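Local coordinates for F5/8 type C domain protein (Bacteroides ovatus, PDB 4ZRX) that is a putative alpha-L-fucosidase that probably releases L-fucose from glycans and carries a C-terminal domain likely to bind carbohydrate, at residues N473-R477 and S478-Q482; K346-A349 and D350-Q354; P147-R150 and N151-C154; V198-W201 and D202-Y205. All coordinates share one frame; numbering follows the deposited sequence.

Contact 1. Residues N473-R477 and S478-Q482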
loop_
_atom_site.group_PDB
_atom_site.type_symbol
_atom_site.label_atom_id
_atom_site.label_comp_id
_atom_site.label_asym_id
_atom_site.label_seq_id
_atom_site.Cartn_x
_atom_site.Cartn_y
_atom_site.Cartn_z
ATOM N N ASN A 473 18.219 22.292 -9.065
ATOM C CA ASN A 473 17.344 23.475 -9.040
ATOM C C ASN A 473 17.178 23.900 -7.606
ATOM O O ASN A 473 16.669 23.106 -6.786
ATOM C CB ASN A 473 15.976 23.181 -9.643
ATOM C CG ASN A 473 15.062 24.423 -9.674
ATOM O OD1 ASN A 473 15.417 25.442 -10.268
ATOM N ND2 ASN A 473 13.893 24.336 -9.060
ATOM N N ASN A 474 17.598 25.120 -7.278
ATOM C CA ASN A 474 17.461 25.615 -5.910
ATOM C C ASN A 474 16.561 26.846 -5.800
ATOM O O ASN A 474 16.541 27.499 -4.768
ATOM C CB ASN A 474 18.838 25.884 -5.294
ATOM C CG ASN A 474 19.521 27.092 -5.909
ATOM O OD1 ASN A 474 19.061 27.623 -6.950
ATOM N ND2 ASN A 474 20.609 27.530 -5.287
ATOM N N LEU A 475 15.804 27.137 -6.855
ATOM C CA LEU A 475 14.788 28.201 -6.832
ATOM C C LEU A 475 13.425 27.529 -7.059
ATOM O O LEU A 475 13.118 27.127 -8.199
ATOM C CB LEU A 475 15.057 29.262 -7.916
ATOM C CG LEU A 475 14.211 30.544 -7.780
ATOM C CD1 LEU A 475 14.522 31.282 -6.481
ATOM C CD2 LEU A 475 14.480 31.463 -8.959
ATOM N N PRO A 476 12.621 27.384 -5.973
ATOM C CA PRO A 476 11.391 26.585 -6.145
ATOM C C PRO A 476 10.513 27.166 -7.261
ATOM O O PRO A 476 10.386 28.399 -7.379
ATOM C CB PRO A 476 10.688 26.676 -4.771
ATOM C CG PRO A 476 11.771 27.033 -3.783
ATOM C CD PRO A 476 12.840 27.795 -4.564
ATOM N N ARG A 477 9.951 26.284 -8.084
ATOM C CA ARG A 477 9.160 26.726 -9.240
ATOM C C ARG A 477 7.825 27.357 -8.848
ATOM O O ARG A 477 7.208 28.038 -9.677
ATOM C CB ARG A 477 8.888 25.573 -10.206
ATOM C CG ARG A 477 10.147 24.918 -10.704
ATOM C CD ARG A 477 9.907 24.024 -11.879
ATOM N NE ARG A 477 11.165 23.378 -12.243
ATOM C CZ ARG A 477 11.737 22.352 -11.593
ATOM N NH1 ARG A 477 11.150 21.799 -10.507
ATOM N NH2 ARG A 477 12.910 21.867 -12.033
ATOM N N SER A 478 7.384 27.132 -7.596
ATOM C CA SER A 478 6.208 27.814 -7.046
ATOM C C SER A 478 6.248 29.353 -7.180
ATOM O O SER A 478 5.209 29.995 -7.206
ATOM C CB SER A 478 6.028 27.461 -5.575
ATOM O OG SER A 478 7.037 28.081 -4.784
ATOM N N GLY A 479 7.439 29.932 -7.204
ATOM C CA GLY A 479 7.607 31.354 -7.467
ATOM C C GLY A 479 7.695 31.717 -8.950
ATOM O O GLY A 479 7.709 32.902 -9.270
ATOM N N TRP A 480 7.795 30.732 -9.857
ATOM C CA TRP A 480 7.959 31.028 -11.306
ATOM C C TRP A 480 6.627 31.217 -11.964
ATOM O O TRP A 480 5.630 30.735 -11.468
ATOM C CB TRP A 480 8.678 29.916 -12.100
ATOM C CG TRP A 480 10.012 29.469 -11.593
ATOM C CD1 TRP A 480 10.644 29.853 -10.434
ATOM C CD2 TRP A 480 10.822 28.454 -12.168
ATOM N NE1 TRP A 480 11.835 29.154 -10.291
ATOM C CE2 TRP A 480 11.945 28.272 -11.333
ATOM C CE3 TRP A 480 10.706 27.673 -13.309
ATOM C CZ2 TRP A 480 12.953 27.347 -11.621
ATOM C CZ3 TRP A 480 11.725 26.751 -13.602
ATOM C CH2 TRP A 480 12.820 26.608 -12.764
ATOM N N LYS A 481 6.625 31.904 -13.103
ATOM C CA LYS A 481 5.465 31.976 -13.985
ATOM C C LYS A 481 5.899 31.792 -15.427
ATOM O O LYS A 481 6.839 32.436 -15.872
ATOM C CB LYS A 481 4.742 33.332 -13.821
ATOM C CG LYS A 481 3.959 33.407 -12.526
ATOM C CD LYS A 481 3.594 34.818 -12.102
ATOM C CE LYS A 481 2.998 34.777 -10.673
ATOM N NZ LYS A 481 2.274 36.053 -10.320
ATOM N N GLN A 482 5.202 30.944 -16.167
ATOM C CA GLN A 482 5.484 30.754 -17.586
ATOM C C GLN A 482 4.952 31.919 -18.379
ATOM O O GLN A 482 3.771 32.190 -18.337
ATOM C CB GLN A 482 4.843 29.478 -18.115
ATOM C CG GLN A 482 5.064 29.258 -19.620
ATOM C CD GLN A 482 4.795 27.851 -20.038
ATOM O OE1 GLN A 482 4.065 27.596 -20.997
ATOM N NE2 GLN A 482 5.385 26.910 -19.318
#

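Contact 2. Residues K346-A349 and D350-Q354. With EDO (1,2-ethanediol), chain G.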
loop_
_atom_site.group_PDB
_atom_site.type_symbol
_atom_site.label_atom_id
_atom_site.label_comp_id
_atom_site.label_asym_id
_atom_site.label_seq_id
_atom_site.Cartn_x
_atom_site.Cartn_y
_atom_site.Cartn_z
ATOM N N LYS A 346 1.730 11.017 11.991
ATOM C CA LYS A 346 0.866 11.986 12.660
ATOM C C LYS A 346 0.065 12.790 11.634
ATOM O O LYS A 346 -1.138 13.005 11.799
ATOM C CB LYS A 346 1.678 12.953 13.515
ATOM C CG LYS A 346 2.258 12.236 14.719
ATOM C CD LYS A 346 3.044 13.164 15.661
ATOM C CE LYS A 346 3.547 12.406 16.855
ATOM N NZ LYS A 346 4.625 13.172 17.503
ATOM N N GLU A 347 0.744 13.245 10.604
ATOM C CA GLU A 347 0.069 13.961 9.495
ATOM C C GLU A 347 -1.034 13.127 8.858
ATOM O O GLU A 347 -2.090 13.643 8.536
ATOM C CB GLU A 347 1.045 14.398 8.437
ATOM C CG GLU A 347 1.958 15.550 8.914
ATOM C CD GLU A 347 3.134 15.807 7.965
ATOM O OE1 GLU A 347 3.237 15.139 6.885
ATOM O OE2 GLU A 347 3.945 16.730 8.295
ATOM N N PHE A 348 -0.757 11.840 8.657
ATOM C CA PHE A 348 -1.697 10.935 8.028
ATOM C C PHE A 348 -2.881 10.714 8.952
ATOM O O PHE A 348 -4.034 10.732 8.523
ATOM C CB PHE A 348 -0.923 9.682 7.683
ATOM C CG PHE A 348 -1.686 8.572 6.982
ATOM C CD1 PHE A 348 -2.690 8.821 6.033
ATOM C CD2 PHE A 348 -1.298 7.245 7.197
ATOM C CE1 PHE A 348 -3.305 7.791 5.376
ATOM C CE2 PHE A 348 -1.945 6.194 6.571
ATOM C CZ PHE A 348 -2.946 6.457 5.628
ATOM N N ALA A 349 -2.597 10.495 10.243
ATOM C CA ALA A 349 -3.661 10.303 11.219
ATOM C C ALA A 349 -4.519 11.573 11.341
ATOM O O ALA A 349 -5.731 11.498 11.415
ATOM C CB ALA A 349 -3.100 9.914 12.605
ATOM N N ASP A 350 -3.894 12.738 11.359
ATOM C CA ASP A 350 -4.645 13.982 11.476
ATOM C C ASP A 350 -5.524 14.180 10.237
ATOM O O ASP A 350 -6.679 14.608 10.339
ATOM C CB ASP A 350 -3.707 15.181 11.616
ATOM C CG ASP A 350 -3.029 15.264 12.964
ATOM O OD1 ASP A 350 -3.383 14.564 13.922
ATOM O OD2 ASP A 350 -2.082 16.070 13.045
ATOM N N TYR A 351 -5.006 13.835 9.056
ATOM C CA TYR A 351 -5.795 13.952 7.824
ATOM C C TYR A 351 -7.036 13.041 7.829
ATOM O O TYR A 351 -8.131 13.483 7.488
ATOM C CB TYR A 351 -4.928 13.681 6.621
ATOM C CG TYR A 351 -5.677 13.846 5.345
ATOM C CD1 TYR A 351 -5.985 15.092 4.884
ATOM C CD2 TYR A 351 -6.143 12.742 4.631
ATOM C CE1 TYR A 351 -6.743 15.252 3.722
ATOM C CE2 TYR A 351 -6.873 12.892 3.480
ATOM C CZ TYR A 351 -7.186 14.145 3.033
ATOM O OH TYR A 351 -7.951 14.339 1.854
ATOM N N ARG A 352 -6.853 11.800 8.198
ATOM C CA ARG A 352 -7.998 10.871 8.311
ATOM C C ARG A 352 -8.986 11.369 9.362
ATOM O O ARG A 352 -10.184 11.307 9.133
ATOM C CB ARG A 352 -7.541 9.503 8.633
ATOM C CG ARG A 352 -6.645 8.891 7.537
ATOM C CD ARG A 352 -6.577 7.403 7.638
ATOM N NE ARG A 352 -6.324 6.988 9.023
ATOM C CZ ARG A 352 -5.174 7.014 9.649
ATOM N NH1 ARG A 352 -4.051 7.228 8.986
ATOM N NH2 ARG A 352 -5.150 6.709 10.940
ATOM N N GLN A 353 -8.489 11.807 10.509
ATOM C CA GLN A 353 -9.392 12.270 11.555
ATOM C C GLN A 353 -10.251 13.442 11.054
ATOM O O GLN A 353 -11.454 13.474 11.280
ATOM C CB GLN A 353 -8.656 12.659 12.860
ATOM C CG GLN A 353 -9.646 12.993 14.086
ATOM C CD GLN A 353 -10.326 14.400 14.112
ATOM O OE1 GLN A 353 -11.443 14.571 14.673
ATOM N NE2 GLN A 353 -9.685 15.403 13.533
ATOM N N GLN A 354 -9.618 14.421 10.415
ATOM C CA GLN A 354 -10.302 15.604 9.899
ATOM C C GLN A 354 -11.310 15.203 8.823
ATOM O O GLN A 354 -12.434 15.712 8.780
ATOM C CB GLN A 354 -9.277 16.595 9.309
ATOM C CG GLN A 354 -8.379 17.248 10.353
ATOM C CD GLN A 354 -6.977 17.716 9.847
ATOM O OE1 GLN A 354 -6.669 17.720 8.640
ATOM N NE2 GLN A 354 -6.111 18.062 10.797
HETATM C C1 EDO G . -10.402 7.360 10.637
HETATM O O1 EDO G . -9.514 8.342 11.183
HETATM C C2 EDO G . -9.621 6.542 9.610
HETATM O O2 EDO G . -8.547 5.797 10.195
#

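Contact 3. Residues P147-R150 and N151-C154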
loop_
_atom_site.group_PDB
_atom_site.type_symbol
_atom_site.label_atom_id
_atom_site.label_comp_id
_atom_site.label_asym_id
_atom_site.label_seq_id
_atom_site.Cartn_x
_atom_site.Cartn_y
_atom_site.Cartn_z
ATOM N N PRO A 147 8.401 -18.741 6.308
ATOM C CA PRO A 147 8.558 -20.174 5.931
ATOM C C PRO A 147 9.936 -20.426 5.321
ATOM O O PRO A 147 10.622 -21.337 5.772
ATOM C CB PRO A 147 7.404 -20.394 4.941
ATOM C CG PRO A 147 6.393 -19.369 5.357
ATOM C CD PRO A 147 7.153 -18.175 5.745
ATOM N N TRP A 148 10.363 -19.592 4.365
ATOM C CA TRP A 148 11.695 -19.739 3.758
ATOM C C TRP A 148 12.742 -19.299 4.815
ATOM O O TRP A 148 12.673 -18.198 5.359
ATOM C CB TRP A 148 11.798 -18.850 2.517
ATOM C CG TRP A 148 13.108 -18.881 1.748
ATOM C CD1 TRP A 148 13.999 -19.933 1.610
ATOM C CD2 TRP A 148 13.646 -17.812 0.997
ATOM N NE1 TRP A 148 15.059 -19.551 0.806
ATOM C CE2 TRP A 148 14.856 -18.269 0.401
ATOM C CE3 TRP A 148 13.218 -16.499 0.740
ATOM C CZ2 TRP A 148 15.647 -17.437 -0.399
ATOM C CZ3 TRP A 148 13.994 -15.686 -0.028
ATOM C CH2 TRP A 148 15.208 -16.166 -0.609
ATOM N N ASP A 149 13.716 -20.174 5.085
ATOM C CA ASP A 149 14.711 -19.908 6.094
ATOM C C ASP A 149 16.066 -20.244 5.466
ATOM O O ASP A 149 16.358 -21.407 5.185
ATOM C CB ASP A 149 14.415 -20.755 7.349
ATOM C CG ASP A 149 15.288 -20.424 8.526
ATOM O OD1 ASP A 149 16.487 -20.106 8.310
ATOM O OD2 ASP A 149 14.792 -20.496 9.708
ATOM N N ARG A 150 16.885 -19.222 5.259
ATOM C CA ARG A 150 18.134 -19.391 4.568
ATOM C C ARG A 150 19.267 -19.741 5.538
ATOM O O ARG A 150 20.383 -19.936 5.083
ATOM C CB ARG A 150 18.488 -18.083 3.852
ATOM C CG ARG A 150 17.420 -17.710 2.812
ATOM C CD ARG A 150 17.750 -16.373 2.176
ATOM N NE ARG A 150 18.680 -16.539 1.052
ATOM C CZ ARG A 150 18.963 -15.575 0.163
ATOM N NH1 ARG A 150 18.499 -14.354 0.284
ATOM N NH2 ARG A 150 19.762 -15.861 -0.850
ATOM N N ASN A 151 19.017 -19.763 6.835
ATOM C CA ASN A 151 20.056 -20.090 7.819
ATOM C C ASN A 151 19.938 -21.523 8.268
ATOM O O ASN A 151 20.940 -22.253 8.330
ATOM C CB ASN A 151 19.956 -19.208 9.026
ATOM C CG ASN A 151 20.946 -19.609 10.118
ATOM O OD1 ASN A 151 20.644 -20.419 11.015
ATOM N ND2 ASN A 151 22.161 -19.076 10.008
ATOM N N ALA A 152 18.736 -21.958 8.570
ATOM C CA ALA A 152 18.512 -23.253 9.170
ATOM C C ALA A 152 19.069 -24.403 8.312
ATOM O O ALA A 152 18.676 -24.596 7.160
ATOM C CB ALA A 152 17.044 -23.481 9.459
ATOM N N GLU A 153 19.945 -25.209 8.924
ATOM C CA GLU A 153 20.562 -26.294 8.200
ATOM C C GLU A 153 19.512 -27.276 7.713
ATOM O O GLU A 153 19.687 -27.876 6.666
ATOM C CB GLU A 153 21.541 -27.010 9.125
ATOM C CG GLU A 153 22.293 -28.175 8.524
ATOM C CD GLU A 153 23.257 -28.817 9.530
ATOM O OE1 GLU A 153 23.249 -28.396 10.732
ATOM O OE2 GLU A 153 24.017 -29.741 9.129
ATOM N N CYS A 154 18.425 -27.441 8.480
ATOM C CA CYS A 154 17.441 -28.466 8.154
ATOM C C CYS A 154 16.436 -27.999 7.108
ATOM O O CYS A 154 15.598 -28.795 6.704
ATOM C CB CYS A 154 16.732 -28.987 9.410
ATOM S SG CYS A 154 15.634 -27.742 10.197
HETATM O O HOH W 1 18.737 -22.827 5.150
#

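Contact 4. Residues V198-W201 and D202-Y205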
loop_
_atom_site.group_PDB
_atom_site.type_symbol
_atom_site.label_atom_id
_atom_site.label_comp_id
_atom_site.label_asym_id
_atom_site.label_seq_id
_atom_site.Cartn_x
_atom_site.Cartn_y
_atom_site.Cartn_z
ATOM N N VAL A 198 8.928 -28.921 1.347
ATOM C CA VAL A 198 7.499 -29.199 1.207
ATOM C C VAL A 198 6.939 -28.919 2.569
ATOM O O VAL A 198 7.173 -29.665 3.530
ATOM C CB VAL A 198 7.220 -30.663 0.746
ATOM C CG1 VAL A 198 5.743 -30.933 0.657
ATOM C CG2 VAL A 198 7.920 -30.915 -0.605
ATOM N N TYR A 199 6.227 -27.801 2.665
ATOM C CA TYR A 199 5.715 -27.349 3.936
ATOM C C TYR A 199 4.474 -28.125 4.380
ATOM O O TYR A 199 3.581 -28.368 3.574
ATOM C CB TYR A 199 5.327 -25.903 3.801
ATOM C CG TYR A 199 6.457 -24.982 3.451
ATOM C CD1 TYR A 199 7.321 -24.537 4.432
ATOM C CD2 TYR A 199 6.649 -24.539 2.149
ATOM C CE1 TYR A 199 8.354 -23.670 4.128
ATOM C CE2 TYR A 199 7.684 -23.629 1.832
ATOM C CZ TYR A 199 8.523 -23.197 2.869
ATOM O OH TYR A 199 9.537 -22.324 2.604
ATOM N N ASP A 200 4.369 -28.405 5.678
ATOM C CA ASP A 200 3.158 -29.005 6.251
ATOM C C ASP A 200 2.252 -27.891 6.750
ATOM O O ASP A 200 2.072 -27.667 7.944
ATOM C CB ASP A 200 3.511 -29.976 7.387
ATOM C CG ASP A 200 2.336 -30.868 7.782
ATOM O OD1 ASP A 200 1.173 -30.575 7.448
ATOM O OD2 ASP A 200 2.612 -31.867 8.469
ATOM N N TRP A 201 1.677 -27.192 5.792
ATOM C CA TRP A 201 0.798 -26.049 6.062
ATOM C C TRP A 201 -0.376 -26.414 6.929
ATOM O O TRP A 201 -0.797 -25.646 7.793
ATOM C CB TRP A 201 0.265 -25.481 4.741
ATOM C CG TRP A 201 1.273 -24.888 3.842
ATOM C CD1 TRP A 201 1.531 -25.282 2.603
ATOM C CD2 TRP A 201 2.149 -23.758 4.093
ATOM N NE1 TRP A 201 2.542 -24.545 2.047
ATOM C CE2 TRP A 201 2.927 -23.581 2.926
ATOM C CE3 TRP A 201 2.343 -22.910 5.157
ATOM C CZ2 TRP A 201 3.876 -22.578 2.789
ATOM C CZ3 TRP A 201 3.310 -21.887 5.026
ATOM C CH2 TRP A 201 4.068 -21.761 3.869
ATOM N N ASP A 202 -0.896 -27.634 6.767
ATOM C CA ASP A 202 -2.027 -28.039 7.584
ATOM C C ASP A 202 -1.628 -28.184 9.042
ATOM O O ASP A 202 -2.348 -27.696 9.925
ATOM C CB ASP A 202 -2.699 -29.307 7.020
ATOM C CG ASP A 202 -3.944 -29.668 7.793
ATOM O OD1 ASP A 202 -4.904 -28.845 7.888
ATOM O OD2 ASP A 202 -3.939 -30.750 8.362
ATOM N N ALA A 203 -0.454 -28.750 9.313
ATOM C CA ALA A 203 0.009 -28.851 10.693
ATOM C C ALA A 203 0.284 -27.486 11.283
ATOM O O ALA A 203 0.048 -27.271 12.476
ATOM C CB ALA A 203 1.241 -29.772 10.809
ATOM N N PHE A 204 0.784 -26.556 10.463
ATOM C CA PHE A 204 1.021 -25.202 10.946
ATOM C C PHE A 204 -0.321 -24.608 11.310
ATOM O O PHE A 204 -0.475 -23.911 12.332
ATOM C CB PHE A 204 1.677 -24.288 9.904
ATOM C CG PHE A 204 2.990 -24.786 9.317
ATOM C CD1 PHE A 204 3.707 -25.856 9.867
ATOM C CD2 PHE A 204 3.539 -24.113 8.227
ATOM C CE1 PHE A 204 4.900 -26.280 9.297
ATOM C CE2 PHE A 204 4.717 -24.522 7.642
ATOM C CZ PHE A 204 5.407 -25.644 8.182
ATOM N N TYR A 205 -1.309 -24.851 10.466
ATOM C CA TYR A 205 -2.656 -24.319 10.756
ATOM C C TYR A 205 -3.279 -24.904 12.004
ATOM O O TYR A 205 -3.929 -24.196 12.781
ATOM C CB TYR A 205 -3.593 -24.498 9.538
ATOM C CG TYR A 205 -4.879 -23.649 9.575
ATOM C CD1 TYR A 205 -4.972 -22.469 10.317
ATOM C CD2 TYR A 205 -5.976 -24.047 8.847
ATOM C CE1 TYR A 205 -6.162 -21.692 10.298
ATOM C CE2 TYR A 205 -7.166 -23.341 8.865
ATOM C CZ TYR A 205 -7.250 -22.165 9.580
ATOM O OH TYR A 205 -8.424 -21.434 9.564
#

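Contact 1. Residues N473-R477 and S478-Q482
Trp480 N donates to Arg477 O at 2.8 Å, the stronger of two i+3 backbone bonds that wind this part of the chain into a short 3-10 turn; the other, Gly479 N to Pro476 O at 3.3 Å, is weak. Asn473 ND2 reaches Leu475 O at 3.0 Å from above the carbonyl plane, while its OD1 lies 3.4 Å from Trp480 CZ2 at the indole edge and accepts from Val582 N. Packing centres on Trp480. Arg477 CA sits over its five-membered ring, 3.5 Å from the centroid and only 4° off the normal, a CH-pi contact. With CG anti to its carbonyl carbon (chi1 -57°), the Arg477 side chain runs extended beside the indole, placing CG over the same face. A long aliphatic stem thus covers the ring, and the guanidinium goes on to a salt bridge with Glu470 and a bond to Ile580 O. Leu475 CG approaches Trp480 NE1 at 3.7 Å, helping to enclose the rim of the buried indole, which also packs on Ile490 and Leu492. Pro476 stiffens the entry to the turn. A tryptophan-anchored 3-10 turn here leads into strand 481-485 of the antiparallel beta-sandwich characteristic of F5/8 type C (discoidin-like) domains.

Contact 2. Residues K346-A349 and D350-Q354
Arg352 points one amino group almost straight down onto Phe348, one helical turn earlier. NH1 hovers 3.2 Å above the ring plane, over its centre, while CZ is 4.4 Å from the centroid and 4° off the normal. Ring and guanidinium planes stand 80° apart, making this a cation-pi contact with the guanidinium upright on the ring instead of lying flat along it. A bend at chi3 (-47°) folds the arginine back along the helix surface, and its CG passes 3.3 Å from Phe348 O. Beside it, small Ala349 lets the guanidinium come close: its CA lies 3.9 Å from Arg352 CZ, over one face. Underneath runs regular alpha-helical bonding, including Arg352 N to Phe348 O at 3.0 Å and Gln353 N to Ala349 O at 2.9 Å. Phe348 buries its ring against Leu308 and Tyr315 of helix 308-316, whereas Tyr351 sends its hydroxyl to Glu461 O. The remaining guanidinium nitrogens are also engaged: NH2 donates to Ala87 O, and NE to O2 of a 1,2-ethanediol, probably from the crystallisation liquor, at 2.8 Å. The arginine probably keeps its positive charge, its rotation restrained by the ring and the Ala87 carbonyl, with the alcohol an adventitious third partner.

Contact 3. Residues P147-R150 and N151-C154
The carboxylate of Asp149 meets two backbone amides of the following residues through a single oxygen. Ala152 N comes from above the carboxylate plane, 55° out of it, and donates to OD1 at 2.9 Å; Asn151 N approaches the same OD1 nearly along the C-O direction, also at 2.9 Å. Ala152 CB rests 3.6 Å from Asp149 CG, a methyl small enough to lie against the carboxylate without displacing it. A second pair of flat groups lies alongside, Trp148 before the turn and Arg150 within it: Arg150 CG stands 3.4 Å above the Trp148 ring, toward its rim, and the guanidinium in turn has Trp148 CZ2 over one face. Trp148 itself is held among Trp60, His99 and Tyr155, with NE1 bonded to Glu190. In Asp149, CG lies anti to the backbone N (chi1 -172°), which swings the carboxylate forward over the amides that follow. The bond from Asn151 N to OD1 defines an Asx turn, extended one residue further by Ala152 N. A water donates to Asp149 O at 2.8 Å and to Ala152 O at 2.7 Å, tying the ends of the bend together. Asn151 ND2 bonds Gly63 O, linking the turn to another loop. With OD1 gripped by two amides and OD2 in a salt bridge to Lys97, the buried carboxylate's charge is probably well compensated, consistent with a part in holding the path of this beta-to-alpha loop.

Contact 4. Residues V198-W201 and D202-Y205
An N-cap opens helix 201-211: Asp200 stands just before the first turn, and its OD1 accepts from Ala203 N at 3.1 Å, met from above the carboxylate plane. Aspartate suits this place because its short side chain, with CG anti to the backbone N (chi1 -166°), reaches forward to a first-turn amide that has no earlier helical carbonyl to bond. Ala203 CB packs 3.4 Å from Asp200 CG, a small methyl set against the capping carboxylate. Asp200 is besides the centre of an inverse gamma turn, closed by a weak bond from Trp201 N to Tyr199 O. True helical bonding begins with Phe204 N to Asp200 O at 3.0 Å, in the carbonyl plane, followed by Tyr205 N to Trp201 O at 2.8 Å. The Phe204 ring folds back over the cap, so that Asp200 O lies over one face, 3.1 Å above the plane. Trp201 CE3 touches Phe204 CD2 at 3.5 Å, the two ring planes 79° apart, and Tyr199 CB lies against the indole on a face. Negative charge on Asp200 and Asp202 probably interacts favourably with the positive end of the helix dipole. Tyr199 OH bonds Tyr155 OH in the loop leading into helix 158-174. Phe204 continues inward to Asn162, Phe165 and Ile166 of that helix and Trp201 leans on Met217 of strand 216-219, seating the helix start between helix and strand.

Overall arrangement
Contacts 2, 3 and 4 belong to the fucosidase part of the chain and contact 1 to the F5/8 type C domain, about 59 Å from contact 4 between centres. Contacts 3 and 4 are neighbours: contact 3 lies in a loop from a barrel strand to a helix, contact 4 where another such loop enters its helix, and Pro147 packs on Tyr199 and Trp201. Contacts 1 and 4 are surface contacts, contacts 2 and 3 partly buried. Their chemistry follows their setting: contact 3 shapes a loop with a carboxylate and contact 4 starts a helix with one, contact 2 decorates a regular helix with a cation-pi pair, and contact 1 turns the chain round a tryptophan before a strand.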